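Local coordinates for protein flap endonuclease 1 (Methanocaldococcus jannaschii, PDB 1A76) that cleaves 5' flaps and trims DNA from the 5' end during replication and repair, probably using two magnesium ions, at residues A[18-23]-A[70-75]; A[136-141]-A[288-293]; A[3-8]-A[219-224]. One frame throughout, in Å; residues are numbered along the deposited sequence.

Contact 1: residues A[18-23]-A[70-75]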
ATOM      1  N   ASP A  18       6.388  18.636 -11.491  1.00 22.14           N
ATOM      2  CA  ASP A  18       7.067  18.976 -10.251  1.00 20.15           C
ATOM      3  C   ASP A  18       7.428  17.733  -9.439  1.00 17.23           C
ATOM      4  O   ASP A  18       8.016  17.826  -8.370  1.00 17.23           O
ATOM      5  CB  ASP A  18       6.207  19.935  -9.417  1.00 22.37           C
ATOM      6  CG  ASP A  18       6.132  21.336 -10.025  1.00 25.20           C
ATOM      7  OD1 ASP A  18       6.894  21.625 -10.970  1.00 26.20           O
ATOM      8  OD2 ASP A  18       5.308  22.151  -9.563  1.00 27.53           O
ATOM      9  N   LEU A  19       7.074  16.570  -9.964  1.00 16.74           N
ATOM     10  CA  LEU A  19       7.368  15.296  -9.315  1.00 16.40           C
ATOM     11  C   LEU A  19       8.587  14.679 -10.020  1.00 16.07           C
ATOM     12  O   LEU A  19       9.126  13.653  -9.594  1.00 14.07           O
ATOM     13  CB  LEU A  19       6.158  14.376  -9.465  1.00 16.81           C
ATOM     14  CG  LEU A  19       5.361  13.836  -8.277  1.00 18.04           C
ATOM     15  CD1 LEU A  19       5.644  14.625  -7.030  1.00 14.81           C
ATOM     16  CD2 LEU A  19       3.872  13.844  -8.636  1.00 16.34           C
ATOM     17  N   LYS A  20       9.003  15.310 -11.115  1.00 16.67           N
ATOM     18  CA  LYS A  20      10.139  14.828 -11.897  1.00 19.86           C
ATOM     19  C   LYS A  20      11.440  14.735 -11.097  1.00 18.01           C
ATOM     20  O   LYS A  20      11.788  15.646 -10.344  1.00 18.56           O
ATOM     21  CB  LYS A  20      10.361  15.733 -13.114  1.00 26.39           C
ATOM     22  CG  LYS A  20      10.941  15.013 -14.328  1.00 31.86           C
ATOM     23  CD  LYS A  20      12.067  15.821 -14.968  1.00 37.48           C
ATOM     24  CE  LYS A  20      13.195  14.927 -15.493  1.00 39.24           C
ATOM     25  NZ  LYS A  20      14.321  14.786 -14.520  1.00 37.60           N
ATOM     26  N   GLY A  21      12.148  13.619 -11.266  1.00 16.90           N
ATOM     27  CA  GLY A  21      13.413  13.420 -10.581  1.00 13.90           C
ATOM     28  C   GLY A  21      13.335  12.903  -9.155  1.00 15.71           C
ATOM     29  O   GLY A  21      14.370  12.739  -8.500  1.00 16.14           O
ATOM     30  N   LYS A  22      12.126  12.645  -8.660  1.00 14.56           N
ATOM     31  CA  LYS A  22      11.966  12.165  -7.292  1.00 15.12           C
ATOM     32  C   LYS A  22      11.991  10.646  -7.176  1.00 16.46           C
ATOM     33  O   LYS A  22      11.637   9.922  -8.109  1.00 15.35           O
ATOM     34  CB  LYS A  22      10.650  12.674  -6.689  1.00 15.74           C
ATOM     35  CG  LYS A  22      10.555  14.197  -6.465  1.00 12.96           C
ATOM     36  CD  LYS A  22      11.811  14.777  -5.811  1.00 18.85           C
ATOM     37  CE  LYS A  22      11.508  16.117  -5.134  1.00 14.33           C
ATOM     38  NZ  LYS A  22      12.574  17.147  -5.371  1.00 18.20           N
ATOM     39  N   LYS A  23      12.435  10.168  -6.022  1.00 16.66           N
ATOM     40  CA  LYS A  23      12.454   8.741  -5.747  1.00 17.54           C
ATOM     41  C   LYS A  23      11.219   8.523  -4.875  1.00 17.68           C
ATOM     42  O   LYS A  23      10.897   9.378  -4.041  1.00 16.99           O
ATOM     43  CB  LYS A  23      13.708   8.364  -4.955  1.00 20.33           C
ATOM     44  CG  LYS A  23      15.020   8.475  -5.740  1.00 23.46           C
ATOM     45  CD  LYS A  23      16.175   7.893  -4.933  1.00 29.56           C
ATOM     46  CE  LYS A  23      17.472   8.663  -5.158  1.00 34.59           C
ATOM     47  NZ  LYS A  23      18.674   7.822  -4.876  1.00 40.26           N
ATOM     48  N   GLU A  70       9.232   7.358 -17.163  1.00 18.55           N
ATOM     49  CA  GLU A  70       9.329   8.246 -18.311  1.00 23.97           C
ATOM     50  C   GLU A  70       9.389   9.688 -17.812  1.00 25.91           C
ATOM     51  O   GLU A  70       9.851  10.584 -18.522  1.00 27.12           O
ATOM     52  CB  GLU A  70       8.117   8.071 -19.222  1.00 29.56           C
ATOM     53  CG  GLU A  70       8.271   6.977 -20.271  1.00 38.53           C
ATOM     54  CD  GLU A  70       6.992   6.731 -21.054  1.00 43.11           C
ATOM     55  OE1 GLU A  70       5.903   6.729 -20.437  1.00 46.05           O
ATOM     56  OE2 GLU A  70       7.079   6.537 -22.287  1.00 45.83           O
ATOM     57  N   ASN A  71       8.911   9.903 -16.587  1.00 26.33           N
ATOM     58  CA  ASN A  71       8.909  11.229 -15.979  1.00 26.80           C
ATOM     59  C   ASN A  71       9.971  11.350 -14.899  1.00 25.00           C
ATOM     60  O   ASN A  71       9.829  12.132 -13.966  1.00 26.38           O
ATOM     61  CB  ASN A  71       7.545  11.539 -15.369  1.00 30.37           C
ATOM     62  CG  ASN A  71       7.088  12.946 -15.671  1.00 33.88           C
ATOM     63  OD1 ASN A  71       6.090  13.150 -16.367  1.00 33.79           O
ATOM     64  ND2 ASN A  71       7.823  13.932 -15.159  1.00 36.80           N
ATOM     65  N   ASP A  72      11.035  10.571 -15.040  1.00 21.68           N
ATOM     66  CA  ASP A  72      12.137  10.567 -14.089  1.00 21.56           C
ATOM     67  C   ASP A  72      11.727  10.316 -12.631  1.00 20.98           C
ATOM     68  O   ASP A  72      12.378  10.804 -11.699  1.00 21.02           O
ATOM     69  CB  ASP A  72      12.937  11.873 -14.193  1.00 18.24           C
ATOM     70  CG  ASP A  72      14.315  11.753 -13.571  1.00 18.70           C
ATOM     71  OD1 ASP A  72      14.740  10.610 -13.299  1.00 20.33           O
ATOM     72  OD2 ASP A  72      14.975  12.785 -13.342  1.00 22.30           O
ATOM     73  N   ILE A  73      10.645   9.566 -12.430  1.00 21.29           N
ATOM     74  CA  ILE A  73      10.223   9.219 -11.075  1.00 17.97           C
ATOM     75  C   ILE A  73      10.709   7.797 -10.894  1.00 16.56           C
ATOM     76  O   ILE A  73      10.226   6.878 -11.572  1.00 16.97           O
ATOM     77  CB  ILE A  73       8.704   9.231 -10.894  1.00 15.91           C
ATOM     78  CG1 ILE A  73       8.198  10.673 -10.845  1.00 14.84           C
ATOM     79  CG2 ILE A  73       8.337   8.510  -9.589  1.00 17.66           C
ATOM     80  CD1 ILE A  73       6.769  10.838 -11.309  1.00 12.40           C
ATOM     81  N   THR A  74      11.680   7.620 -10.006  1.00 15.96           N
ATOM     82  CA  THR A  74      12.245   6.298  -9.751  1.00 17.15           C
ATOM     83  C   THR A  74      11.529   5.634  -8.582  1.00 15.72           C
ATOM     84  O   THR A  74      11.670   6.057  -7.430  1.00 15.15           O
ATOM     85  CB  THR A  74      13.744   6.402  -9.439  1.00 17.71           C
ATOM     86  OG1 THR A  74      14.429   6.875 -10.600  1.00 23.13           O
ATOM     87  CG2 THR A  74      14.305   5.056  -9.043  1.00 22.25           C
ATOM     88  N   PRO A  75      10.737   4.588  -8.868  1.00 13.92           N
ATOM     89  CA  PRO A  75      10.017   3.908  -7.799  1.00 14.06           C
ATOM     90  C   PRO A  75      10.667   2.628  -7.282  1.00 15.81           C
ATOM     91  O   PRO A  75      11.441   1.951  -7.977  1.00 15.63           O
ATOM     92  CB  PRO A  75       8.669   3.614  -8.444  1.00 16.09           C
ATOM     93  CG  PRO A  75       9.045   3.320  -9.910  1.00 17.20           C
ATOM     94  CD  PRO A  75      10.388   4.008 -10.180  1.00 11.83           C
TER
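The flat carboxylate of Asp72 has the backbone of Gly21 over one face, Gly21 CA standing 3.2 Å from Asp72 OD2, while Lys20 reaches the OD2 end of the group with its amine, slightly to the other side of the plane. Lys20 NZ and Asp72 OD2 form a salt bridge; the modelled separation of 2.4 Å is too short to be trusted in detail. The amide of Asn71 receives the root of the same lysine at its ND2 end, with Lys20 CG 3.4 Å from Asn71 ND2. Beyond that point the lysine chain bends at chi2, chi3 and chi4 and slants across to the carboxylate, its CE packing on Asp72 CB. Asp72 meets it with CG anti to the backbone N (chi1 -162°). Two chain reversals set the backbones side by side. Leu19 to Lys22 is a type II turn with Gly21 at its third position, where positive phi (83°) suits a residue without CB. Opposite, helix 56-70 ends in a Schellman motif with Asp72 as the C-prime residue: Ile73 N bonds Leu68 O, and Asp72 N bonds Leu69 O. From there both chains run into parallel neighbours of the central sheet of the PIN-like nuclease core, strands 23-27 and 74-79. Gly21 N makes a weak bond to Asp72 O (2.9 Å), and Thr74 N a straighter one to Lys22 O (3.0 Å, 147° at the hydrogen), in the carbonyl plane. Lys23 and Thr74 form a parallel bridge. On the inner side Ile73 CG1 lies 3.4 Å from Leu19 O, and Ile73 CD1 touches Leu19 CB at 4.0 Å. Phe16 also packs on Asn71 and Ile73, and Trp167 makes a cation-pi contact with Lys22.

Contact 2: residues A[136-141]-A[288-293]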
ATOM      1  N   LYS A 136       5.565  -9.546  -8.308  1.00 10.72           N
ATOM      2  CA  LYS A 136       6.949  -9.395  -7.880  1.00 13.19           C
ATOM      3  C   LYS A 136       7.863  -9.937  -8.972  1.00 15.74           C
ATOM      4  O   LYS A 136       8.906  -9.363  -9.257  1.00 14.09           O
ATOM      5  CB  LYS A 136       7.190 -10.166  -6.577  1.00 14.28           C
ATOM      6  CG  LYS A 136       6.398  -9.651  -5.391  1.00 16.57           C
ATOM      7  CD  LYS A 136       6.616 -10.564  -4.188  1.00 18.93           C
ATOM      8  CE  LYS A 136       6.258  -9.883  -2.875  1.00 17.42           C
ATOM      9  NZ  LYS A 136       6.178 -10.880  -1.754  1.00 20.56           N
ATOM     10  N   TYR A 137       7.471 -11.056  -9.571  1.00 13.85           N
ATOM     11  CA  TYR A 137       8.258 -11.675 -10.639  1.00 12.46           C
ATOM     12  C   TYR A 137       8.350 -10.717 -11.817  1.00 12.93           C
ATOM     13  O   TYR A 137       9.415 -10.531 -12.406  1.00 13.38           O
ATOM     14  CB  TYR A 137       7.600 -12.980 -11.093  1.00 14.98           C
ATOM     15  CG  TYR A 137       8.216 -13.604 -12.342  1.00 16.34           C
ATOM     16  CD1 TYR A 137       9.571 -13.945 -12.378  1.00 18.50           C
ATOM     17  CD2 TYR A 137       7.436 -13.878 -13.475  1.00 17.94           C
ATOM     18  CE1 TYR A 137      10.139 -14.547 -13.511  1.00 17.02           C
ATOM     19  CE2 TYR A 137       8.001 -14.485 -14.620  1.00 18.72           C
ATOM     20  CZ  TYR A 137       9.351 -14.813 -14.622  1.00 17.72           C
ATOM     21  OH  TYR A 137       9.921 -15.415 -15.724  1.00 21.92           O
ATOM     22  N   LEU A 138       7.219 -10.109 -12.160  1.00 13.46           N
ATOM     23  CA  LEU A 138       7.170  -9.170 -13.270  1.00 13.28           C
ATOM     24  C   LEU A 138       8.109  -7.993 -13.006  1.00 13.65           C
ATOM     25  O   LEU A 138       8.813  -7.529 -13.906  1.00 16.08           O
ATOM     26  CB  LEU A 138       5.731  -8.674 -13.478  1.00 12.11           C
ATOM     27  CG  LEU A 138       5.507  -7.556 -14.508  1.00 12.18           C
ATOM     28  CD1 LEU A 138       5.972  -8.014 -15.883  1.00 14.71           C
ATOM     29  CD2 LEU A 138       4.027  -7.159 -14.535  1.00 15.07           C
ATOM     30  N   LEU A 139       8.128  -7.517 -11.765  1.00 13.32           N
ATOM     31  CA  LEU A 139       8.987  -6.389 -11.421  1.00 10.31           C
ATOM     32  C   LEU A 139      10.449  -6.788 -11.578  1.00 10.62           C
ATOM     33  O   LEU A 139      11.271  -5.994 -12.033  1.00 13.63           O
ATOM     34  CB  LEU A 139       8.719  -5.938  -9.994  1.00  8.92           C
ATOM     35  CG  LEU A 139       7.418  -5.145  -9.798  1.00  7.17           C
ATOM     36  CD1 LEU A 139       7.181  -4.969  -8.305  1.00  6.85           C
ATOM     37  CD2 LEU A 139       7.523  -3.786 -10.495  1.00  5.29           C
ATOM     38  N   SER A 140      10.768  -8.022 -11.200  1.00 12.03           N
ATOM     39  CA  SER A 140      12.138  -8.514 -11.317  1.00 13.94           C
ATOM     40  C   SER A 140      12.531  -8.550 -12.790  1.00 11.81           C
ATOM     41  O   SER A 140      13.647  -8.190 -13.165  1.00 13.97           O
ATOM     42  CB  SER A 140      12.245  -9.919 -10.732  1.00 15.82           C
ATOM     43  OG  SER A 140      11.760 -10.859 -11.669  1.00 25.06           O
ATOM     44  N   LEU A 141      11.607  -9.002 -13.626  1.00 12.24           N
ATOM     45  CA  LEU A 141      11.862  -9.073 -15.060  1.00 12.33           C
ATOM     46  C   LEU A 141      12.059  -7.660 -15.585  1.00 12.94           C
ATOM     47  O   LEU A 141      12.859  -7.427 -16.487  1.00 12.32           O
ATOM     48  CB  LEU A 141      10.678  -9.737 -15.779  1.00 10.93           C
ATOM     49  CG  LEU A 141      10.565 -11.243 -15.552  1.00 14.12           C
ATOM     50  CD1 LEU A 141       9.347 -11.771 -16.291  1.00 14.45           C
ATOM     51  CD2 LEU A 141      11.848 -11.936 -16.020  1.00 10.73           C
ATOM     52  N   LYS A 288       7.139 -13.047 -22.893  1.00 11.31           N
ATOM     53  CA  LYS A 288       6.596 -14.359 -22.625  1.00 12.26           C
ATOM     54  C   LYS A 288       5.566 -14.314 -21.516  1.00 15.80           C
ATOM     55  O   LYS A 288       4.493 -14.899 -21.628  1.00 13.83           O
ATOM     56  CB  LYS A 288       7.713 -15.324 -22.241  1.00 12.73           C
ATOM     57  CG  LYS A 288       7.232 -16.731 -21.957  1.00 16.98           C
ATOM     58  CD  LYS A 288       8.259 -17.538 -21.174  1.00 20.26           C
ATOM     59  CE  LYS A 288       7.720 -18.930 -20.857  1.00 20.72           C
ATOM     60  NZ  LYS A 288       8.812 -19.865 -20.457  1.00 21.52           N
ATOM     61  N   PHE A 289       5.891 -13.620 -20.435  1.00 15.28           N
ATOM     62  CA  PHE A 289       4.966 -13.544 -19.316  1.00 15.70           C
ATOM     63  C   PHE A 289       3.703 -12.766 -19.683  1.00 15.66           C
ATOM     64  O   PHE A 289       2.576 -13.269 -19.532  1.00 15.71           O
ATOM     65  CB  PHE A 289       5.654 -12.900 -18.099  1.00 11.43           C
ATOM     66  CG  PHE A 289       4.756 -12.777 -16.907  1.00 15.33           C
ATOM     67  CD1 PHE A 289       4.395 -13.906 -16.176  1.00 13.63           C
ATOM     68  CD2 PHE A 289       4.232 -11.542 -16.540  1.00 16.32           C
ATOM     69  CE1 PHE A 289       3.518 -13.808 -15.094  1.00 14.91           C
ATOM     70  CE2 PHE A 289       3.353 -11.428 -15.460  1.00 15.77           C
ATOM     71  CZ  PHE A 289       2.995 -12.570 -14.735  1.00 13.92           C
ATOM     72  N   LEU A 290       3.899 -11.549 -20.185  1.00 14.70           N
ATOM     73  CA  LEU A 290       2.795 -10.667 -20.553  1.00 16.18           C
ATOM     74  C   LEU A 290       2.011 -11.043 -21.822  1.00 15.87           C
ATOM     75  O   LEU A 290       0.780 -11.194 -21.788  1.00 13.52           O
ATOM     76  CB  LEU A 290       3.321  -9.224 -20.683  1.00 13.65           C
ATOM     77  CG  LEU A 290       2.900  -8.177 -19.640  1.00 15.69           C
ATOM     78  CD1 LEU A 290       2.804  -8.794 -18.234  1.00  9.79           C
ATOM     79  CD2 LEU A 290       3.893  -7.013 -19.673  1.00 10.36           C
ATOM     80  N   VAL A 291       2.716 -11.197 -22.935  1.00 16.27           N
ATOM     81  CA  VAL A 291       2.068 -11.526 -24.205  1.00 16.62           C
ATOM     82  C   VAL A 291       1.711 -13.005 -24.353  1.00 17.57           C
ATOM     83  O   VAL A 291       0.547 -13.362 -24.529  1.00 19.13           O
ATOM     84  CB  VAL A 291       2.967 -11.118 -25.414  1.00 15.50           C
ATOM     85  CG1 VAL A 291       2.257 -11.436 -26.735  1.00 13.17           C
ATOM     86  CG2 VAL A 291       3.300  -9.643 -25.336  1.00 17.27           C
ATOM     87  N   ASP A 292       2.722 -13.860 -24.295  1.00 19.40           N
ATOM     88  CA  ASP A 292       2.517 -15.293 -24.453  1.00 17.71           C
ATOM     89  C   ASP A 292       1.577 -15.885 -23.411  1.00 17.45           C
ATOM     90  O   ASP A 292       0.570 -16.509 -23.743  1.00 16.60           O
ATOM     91  CB  ASP A 292       3.854 -16.033 -24.370  1.00 19.36           C
ATOM     92  CG  ASP A 292       4.764 -15.749 -25.553  1.00 18.86           C
ATOM     93  OD1 ASP A 292       4.328 -15.061 -26.496  1.00 21.61           O
ATOM     94  OD2 ASP A 292       5.927 -16.214 -25.536  1.00 19.60           O
ATOM     95  N   GLU A 293       1.916 -15.690 -22.144  1.00 15.55           N
ATOM     96  CA  GLU A 293       1.132 -16.246 -21.066  1.00 16.80           C
ATOM     97  C   GLU A 293      -0.060 -15.432 -20.580  1.00 17.28           C
ATOM     98  O   GLU A 293      -1.006 -15.994 -20.010  1.00 14.99           O
ATOM     99  CB  GLU A 293       2.052 -16.539 -19.898  1.00 17.66           C
ATOM    100  CG  GLU A 293       3.223 -17.396 -20.277  1.00 26.96           C
ATOM    101  CD  GLU A 293       4.224 -17.499 -19.166  1.00 27.94           C
ATOM    102  OE1 GLU A 293       4.078 -16.769 -18.166  1.00 30.02           O
ATOM    103  OE2 GLU A 293       5.158 -18.311 -19.289  1.00 35.39           O
TER
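Tyr137 and Phe289 make a T-shaped aromatic pair within an apolar helix-helix contact, largely buried, that joins helix 129-142 of the I-domain to helix 283-292 from the later part of the chain. The edge of Tyr137 points at the face of Phe289: ring centroids are 5.7 Å apart, the planes stand at 86°, and Tyr137 CE2 comes within 4.0 Å of Phe289 CD1. Both rings leave their helices with CG anti to the backbone N (chi1 171° for Tyr137), which sends them into the gap between the two axes. The axes of 136-141 and 288-292 approach to 11.4 Å, at 110° between their directions, so large side chains rather than backbones bridge the interval. Helix 283-292 widens here into a pi-type turn, Glu293 N bonding to Lys288 O at 2.7 Å. Leu138 comes obliquely to the CD2/CE2 side of the Phe289 ring, on the same side of its plane as Tyr137, its CB near Phe289 CE2 and its CD1 touching both Phe289 CD2 and Leu290 CD1, each at 4.0 Å. Leu141 lays CD1 over one face of the Tyr137 ring, 3.4 Å above the plane and offset toward the rim, and brings the same methyl to 4.3 Å from Phe289 CB. Helix 56-70 closes the cluster: Tyr58 adds a second edge-to-face partner to Phe289, and Phe62 touches Leu290.

Contact 3: residues A[3-8]-A[219-224]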
ATOM      1  N   VAL A   3      -7.740   5.725   6.885  1.00 42.47           N
ATOM      2  CA  VAL A   3      -8.428   6.710   7.711  1.00 39.35           C
ATOM      3  C   VAL A   3      -8.886   7.880   6.839  1.00 39.03           C
ATOM      4  O   VAL A   3      -8.103   8.432   6.066  1.00 37.09           O
ATOM      5  CB  VAL A   3      -7.508   7.231   8.842  1.00 40.08           C
ATOM      6  CG1 VAL A   3      -8.340   7.925   9.911  1.00 40.46           C
ATOM      7  CG2 VAL A   3      -6.733   6.077   9.459  1.00 37.50           C
ATOM      8  N   GLN A   4     -10.160   8.246   6.969  1.00 37.79           N
ATOM      9  CA  GLN A   4     -10.754   9.328   6.187  1.00 36.57           C
ATOM     10  C   GLN A   4     -10.329  10.731   6.600  1.00 34.58           C
ATOM     11  O   GLN A   4     -11.159  11.543   6.996  1.00 35.30           O
ATOM     12  CB  GLN A   4     -12.281   9.237   6.247  1.00 38.24           C
ATOM     13  CG  GLN A   4     -12.840   7.880   5.875  1.00 40.06           C
ATOM     14  CD  GLN A   4     -12.062   7.225   4.757  1.00 41.97           C
ATOM     15  OE1 GLN A   4     -12.320   7.468   3.577  1.00 42.29           O
ATOM     16  NE2 GLN A   4     -11.100   6.390   5.121  1.00 42.64           N
ATOM     17  N   PHE A   5      -9.040  11.018   6.483  1.00 32.97           N
ATOM     18  CA  PHE A   5      -8.500  12.323   6.843  1.00 32.77           C
ATOM     19  C   PHE A   5      -8.820  13.378   5.784  1.00 33.61           C
ATOM     20  O   PHE A   5      -8.962  14.560   6.098  1.00 34.58           O
ATOM     21  CB  PHE A   5      -6.979  12.234   6.993  1.00 30.16           C
ATOM     22  CG  PHE A   5      -6.519  11.744   8.340  1.00 26.08           C
ATOM     23  CD1 PHE A   5      -7.335  11.863   9.464  1.00 24.54           C
ATOM     24  CD2 PHE A   5      -5.250  11.182   8.485  1.00 24.65           C
ATOM     25  CE1 PHE A   5      -6.896  11.434  10.707  1.00 23.61           C
ATOM     26  CE2 PHE A   5      -4.797  10.747   9.732  1.00 23.78           C
ATOM     27  CZ  PHE A   5      -5.622  10.872  10.845  1.00 25.45           C
ATOM     28  N   GLY A   6      -8.918  12.930   4.534  1.00 35.84           N
ATOM     29  CA  GLY A   6      -9.191  13.799   3.398  1.00 35.18           C
ATOM     30  C   GLY A   6      -9.650  15.231   3.625  1.00 36.84           C
ATOM     31  O   GLY A   6      -8.862  16.174   3.540  1.00 36.63           O
ATOM     32  N   ASP A   7     -10.938  15.378   3.905  1.00 37.14           N
ATOM     33  CA  ASP A   7     -11.582  16.666   4.132  1.00 36.99           C
ATOM     34  C   ASP A   7     -11.050  17.454   5.329  1.00 32.84           C
ATOM     35  O   ASP A   7     -11.383  18.620   5.497  1.00 34.42           O
ATOM     36  CB  ASP A   7     -13.090  16.433   4.314  1.00 42.10           C
ATOM     37  CG  ASP A   7     -13.887  17.724   4.381  1.00 47.06           C
ATOM     38  OD1 ASP A   7     -14.024  18.289   5.489  1.00 48.76           O
ATOM     39  OD2 ASP A   7     -14.382  18.169   3.321  1.00 52.03           O
ATOM     40  N   PHE A   8     -10.208  16.834   6.145  1.00 26.40           N
ATOM     41  CA  PHE A   8      -9.726  17.508   7.340  1.00 22.18           C
ATOM     42  C   PHE A   8      -8.267  17.894   7.442  1.00 20.50           C
ATOM     43  O   PHE A   8      -7.882  18.577   8.379  1.00 19.94           O
ATOM     44  CB  PHE A   8     -10.121  16.674   8.549  1.00 22.03           C
ATOM     45  CG  PHE A   8     -11.555  16.259   8.527  1.00 22.21           C
ATOM     46  CD1 PHE A   8     -12.552  17.163   8.884  1.00 18.87           C
ATOM     47  CD2 PHE A   8     -11.917  14.985   8.100  1.00 16.92           C
ATOM     48  CE1 PHE A   8     -13.896  16.810   8.812  1.00 20.87           C
ATOM     49  CE2 PHE A   8     -13.256  14.622   8.025  1.00 19.87           C
ATOM     50  CZ  PHE A   8     -14.249  15.540   8.383  1.00 20.22           C
ATOM     51  N   ILE A 219      -7.200   6.861  15.811  1.00 14.02           N
ATOM     52  CA  ILE A 219      -7.751   5.805  16.643  1.00 14.22           C
ATOM     53  C   ILE A 219      -9.237   6.067  16.912  1.00 15.90           C
ATOM     54  O   ILE A 219     -10.042   5.142  16.824  1.00 15.66           O
ATOM     55  CB  ILE A 219      -6.943   5.660  17.956  1.00 16.73           C
ATOM     56  CG1 ILE A 219      -5.559   5.060  17.629  1.00 16.27           C
ATOM     57  CG2 ILE A 219      -7.664   4.746  18.933  1.00 16.93           C
ATOM     58  CD1 ILE A 219      -4.568   5.083  18.788  1.00 14.60           C
ATOM     59  N   PHE A 220      -9.598   7.315  17.217  1.00 14.57           N
ATOM     60  CA  PHE A 220     -11.004   7.688  17.458  1.00 13.57           C
ATOM     61  C   PHE A 220     -11.856   7.355  16.244  1.00 13.77           C
ATOM     62  O   PHE A 220     -12.953   6.804  16.361  1.00 13.09           O
ATOM     63  CB  PHE A 220     -11.154   9.200  17.690  1.00 12.99           C
ATOM     64  CG  PHE A 220     -11.043   9.620  19.129  1.00 16.53           C
ATOM     65  CD1 PHE A 220     -12.008   9.244  20.058  1.00 17.98           C
ATOM     66  CD2 PHE A 220      -9.991  10.430  19.546  1.00 12.99           C
ATOM     67  CE1 PHE A 220     -11.930   9.671  21.380  1.00 14.59           C
ATOM     68  CE2 PHE A 220      -9.904  10.861  20.861  1.00 15.11           C
ATOM     69  CZ  PHE A 220     -10.880  10.479  21.782  1.00 14.68           C
ATOM     70  N   MET A 221     -11.363   7.729  15.073  1.00 12.01           N
ATOM     71  CA  MET A 221     -12.112   7.501  13.848  1.00 13.97           C
ATOM     72  C   MET A 221     -12.153   6.022  13.528  1.00 13.65           C
ATOM     73  O   MET A 221     -13.131   5.536  12.968  1.00 16.93           O
ATOM     74  CB  MET A 221     -11.482   8.288  12.700  1.00 15.01           C
ATOM     75  CG  MET A 221     -11.613   9.807  12.875  1.00 14.13           C
ATOM     76  SD  MET A 221     -10.656  10.749  11.673  1.00 18.28           S
ATOM     77  CE  MET A 221     -11.513  10.382  10.165  1.00 17.33           C
ATOM     78  N   GLY A 222     -11.091   5.317  13.903  1.00 14.04           N
ATOM     79  CA  GLY A 222     -11.014   3.885  13.666  1.00 15.03           C
ATOM     80  C   GLY A 222      -9.908   3.510  12.700  1.00 14.92           C
ATOM     81  O   GLY A 222      -9.878   3.996  11.560  1.00 14.02           O
ATOM     82  N   THR A 223      -8.984   2.667  13.150  1.00 16.52           N
ATOM     83  CA  THR A 223      -7.882   2.216  12.292  1.00 19.04           C
ATOM     84  C   THR A 223      -8.144   0.764  11.870  1.00 21.69           C
ATOM     85  O   THR A 223      -9.196   0.201  12.173  1.00 19.23           O
ATOM     86  CB  THR A 223      -6.495   2.290  13.027  1.00 15.13           C
ATOM     87  OG1 THR A 223      -6.429   1.293  14.052  1.00 13.25           O
ATOM     88  CG2 THR A 223      -6.282   3.660  13.662  1.00 12.87           C
ATOM     89  N   ASP A 224      -7.202   0.162  11.154  1.00 24.00           N
ATOM     90  CA  ASP A 224      -7.360  -1.228  10.740  1.00 26.86           C
ATOM     91  C   ASP A 224      -7.293  -2.077  12.007  1.00 23.88           C
ATOM     92  O   ASP A 224      -7.755  -3.214  12.038  1.00 23.61           O
ATOM     93  CB  ASP A 224      -6.223  -1.651   9.796  1.00 31.64           C
ATOM     94  CG  ASP A 224      -6.280  -0.952   8.446  1.00 34.61           C
ATOM     95  OD1 ASP A 224      -7.391  -0.723   7.925  1.00 38.31           O
ATOM     96  OD2 ASP A 224      -5.205  -0.639   7.898  1.00 38.96           O
TER
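Met221 turns CG anti to its own carbonyl carbon; this chi1 (-67°) and the extended chi2 bring SD to Phe5, and the bend at chi3 (68°) turns CE toward Val3 and Gln4. On the other chain Val3 swings CG1 anti to the backbone N, where it meets Met221 CE at 4.0 Å and also lies over one face of the Phe5 ring, toward its rim. The sulfur comes obliquely to that ring, neither over its face nor at its edge: Met221 SD is 3.9 Å from Phe5 CE1, a Met-aromatic contact. The methyl ends against the main chain, with Met221 CE 3.4 Å from Gln4 O; Gln4 is the centre of an inverse gamma turn, closed by Phe5 N to Val3 O. Cutting Met221 back to an alanine removes SD and CE, and is likely to leave Val3 CG1 and Phe5 CE1 without their partner, opening a gap between the N-terminal loop and the helix. Gly222, with positive phi, takes the chain out of helix 211-221 into a loop consistent with the helix-three-turn-helix DNA-binding element of this family. Two residues on, Asp224 OD2 ligates a manganese ion, at a position that binds magnesium. Val3 N hydrogen-bonds Asp175 OD1, a predicted ligand of the same metal site. The Phe5 ring rests on Leu214, Ile217 and Ala218 of helix 211-221, Phe8 stacks on Phe235 of helix 235-244, and on its far side helix 211-221 packs through Ile219 and Phe220 against helices 247-254 and 258-266.

Overall arrangement
Contact 3 alone of the three borders the metal site, supplying Asp224 and holding Val3 about 7 Å, side chain to ion, from a bound manganese; contacts 1 and 2 lie away from it. Contacts 2 and 3 fall on opposite sides of the chain's centre, their own centres about 37 Å apart, and their segments alternate along the sequence. Contact 1 falls wholly between residues 8 and 219, about 29 Å centre to centre from contact 3. Contacts 1 and 2 do not touch, their nearest atoms about 7 Å apart, but share neighbours: helix 56-70 leads into contact 1 and covers contact 2, and helix 298-315 touches both.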